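Local coordinates for coelenterazine-binding protein ca-bound apo form (Renilla muelleri, PDB 2HQ8) that binds the luciferin coelenterazine and, once calcium is bound, makes it available for reaction with luciferase and oxygen, at residues V41-I46 / F124-Q129. Residues are numbered along the deposited sequence; the frame is centred on the assembly and turned at random.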
# COMPACT_ATOMS: atom_id res chain seq x y z
N VAL A 41 3.49 -11.03 -8.42
CA VAL A 41 3.15 -12.37 -8.88
C VAL A 41 1.71 -12.72 -8.50
O VAL A 41 0.95 -13.22 -9.31
CB VAL A 41 4.18 -13.41 -8.39
CG1 VAL A 41 3.69 -14.86 -8.69
CG2 VAL A 41 5.50 -13.17 -9.11
N ARG A 42 1.33 -12.39 -7.27
CA ARG A 42 -0.01 -12.72 -6.80
C ARG A 42 -1.03 -11.89 -7.55
O ARG A 42 -2.07 -12.42 -8.00
CB ARG A 42 -0.11 -12.49 -5.29
CG ARG A 42 0.54 -13.61 -4.47
CD ARG A 42 0.41 -13.26 -3.02
NE ARG A 42 0.96 -14.30 -2.15
CZ ARG A 42 0.91 -14.27 -0.83
NH1 ARG A 42 0.38 -13.22 -0.21
NH2 ARG A 42 1.44 -15.27 -0.12
N ILE A 43 -0.75 -10.60 -7.70
CA ILE A 43 -1.65 -9.73 -8.50
C ILE A 43 -1.85 -10.33 -9.89
O ILE A 43 -2.99 -10.39 -10.36
CB ILE A 43 -1.13 -8.27 -8.60
CG1 ILE A 43 -1.32 -7.56 -7.24
CG2 ILE A 43 -1.83 -7.54 -9.77
CD1 ILE A 43 -0.63 -6.09 -7.12
N ALA A 44 -0.76 -10.78 -10.54
CA ALA A 44 -0.85 -11.35 -11.90
C ALA A 44 -1.74 -12.61 -11.93
O ALA A 44 -2.51 -12.81 -12.88
CB ALA A 44 0.56 -11.63 -12.48
N LYS A 45 -1.68 -13.41 -10.88
CA LYS A 45 -2.56 -14.58 -10.76
C LYS A 45 -4.02 -14.18 -10.48
O LYS A 45 -4.93 -14.61 -11.20
CB LYS A 45 -2.04 -15.54 -9.69
CG LYS A 45 -2.81 -16.87 -9.62
N ILE A 46 -4.23 -13.35 -9.46
CA ILE A 46 -5.58 -12.95 -9.08
C ILE A 46 -6.29 -12.27 -10.27
O ILE A 46 -7.46 -12.57 -10.58
CB ILE A 46 -5.59 -12.03 -7.85
CG1 ILE A 46 -5.04 -12.75 -6.60
CG2 ILE A 46 -7.03 -11.47 -7.61
CD1 ILE A 46 -4.81 -11.78 -5.41
N PHE A 124 -7.82 -2.87 -7.63
CA PHE A 124 -7.69 -2.66 -6.19
C PHE A 124 -7.92 -3.96 -5.41
O PHE A 124 -7.20 -4.26 -4.44
CB PHE A 124 -8.60 -1.53 -5.69
CG PHE A 124 -8.25 -1.05 -4.30
CD1 PHE A 124 -6.99 -0.47 -4.03
CD2 PHE A 124 -9.19 -1.11 -3.28
CE1 PHE A 124 -6.67 -0.02 -2.70
CE2 PHE A 124 -8.88 -0.65 -1.99
CZ PHE A 124 -7.62 -0.10 -1.70
N LYS A 125 -8.88 -4.76 -5.87
CA LYS A 125 -9.16 -6.05 -5.21
C LYS A 125 -7.97 -6.99 -5.31
O LYS A 125 -7.64 -7.64 -4.30
CB LYS A 125 -10.40 -6.70 -5.80
CG LYS A 125 -10.83 -8.01 -5.12
CD LYS A 125 -12.06 -8.54 -5.89
CE LYS A 125 -12.48 -9.91 -5.41
NZ LYS A 125 -11.50 -11.00 -5.77
N ALA A 126 -7.36 -7.07 -6.49
CA ALA A 126 -6.16 -7.90 -6.73
C ALA A 126 -5.01 -7.47 -5.79
O ALA A 126 -4.38 -8.30 -5.15
CB ALA A 126 -5.72 -7.82 -8.14
N PHE A 127 -4.77 -6.17 -5.70
CA PHE A 127 -3.77 -5.66 -4.76
C PHE A 127 -4.05 -6.02 -3.31
O PHE A 127 -3.17 -6.53 -2.63
CB PHE A 127 -3.62 -4.13 -4.85
CG PHE A 127 -2.80 -3.56 -3.74
CD1 PHE A 127 -1.39 -3.74 -3.73
CD2 PHE A 127 -3.42 -2.89 -2.66
CE1 PHE A 127 -0.60 -3.23 -2.65
CE2 PHE A 127 -2.64 -2.38 -1.59
CZ PHE A 127 -1.24 -2.55 -1.59
N LEU A 128 -5.26 -5.72 -2.83
CA LEU A 128 -5.59 -5.96 -1.43
C LEU A 128 -5.51 -7.43 -1.06
O LEU A 128 -5.10 -7.76 0.06
CB LEU A 128 -7.00 -5.49 -1.10
CG LEU A 128 -7.31 -3.98 -1.03
CD1 LEU A 128 -8.79 -3.81 -0.67
CD2 LEU A 128 -6.40 -3.30 -0.01
N GLN A 129 -5.97 -8.29 -1.97
CA GLN A 129 -5.94 -9.73 -1.66
C GLN A 129 -4.56 -10.37 -1.85
O GLN A 129 -4.30 -11.44 -1.30
CB GLN A 129 -7.03 -10.49 -2.40
CG GLN A 129 -8.43 -10.13 -1.81
CD GLN A 129 -9.57 -10.77 -2.57
OE1 GLN A 129 -9.49 -10.97 -3.79
NE2 GLN A 129 -10.64 -11.06 -1.86
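I43 and I46, one turn apart on helix 33-46, flank A126 of helix 121-131, and the two branches of each isoleucine do different work. I46 lays CG2 against the A126 methyl, 3.9 Å from CB, while its CD1 runs on past the A126 carbonyl, 3.5 Å from O, and ends against Q129, 4.0 Å from CB. The first torsion (chi1 -64°) sets CG2 anti to the backbone N of I46 and CG1 beside it; the extended second torsion carries CD1 to the A126 carbonyl and Q129. I43 has the same conformation but sits deeper. Its CG2 is 4.2 Å from A126 CB, and its CD1 reaches F127, lying 4.0 Å from CA and meeting the ring at the edge, near the ring plane. Because the F127 side chain leaves its helix on the side turned from I43, the isoleucine touches the base and rim of the phenylalanine. The small A126 side chain fits the close spacing here, where its CA comes within 5.2 Å of I43 CA. The short segment axes approach to 8.6 Å at 133°, and this packing joins the exiting helix of the first EF-hand to that of the third, whose loop probably binds calcium through D112 and E123. F61 of helix 51-67 also touches I43; an alanine here would probably open a gap between that phenylalanine and the F127 rim. No hydrogen bond links the segments directly, although R42 NH1 bonds to the A130 carbonyl oxygen, just beyond 124-129. Within 124-129, K125 NZ donates to Q129 OE1 (2.8 Å), 23° off the carbonyl plane; D137 forms a salt bridge with K125 NZ and accepts a hydrogen bond from Q129 NE2, anchoring the amide whose aliphatic base receives I46.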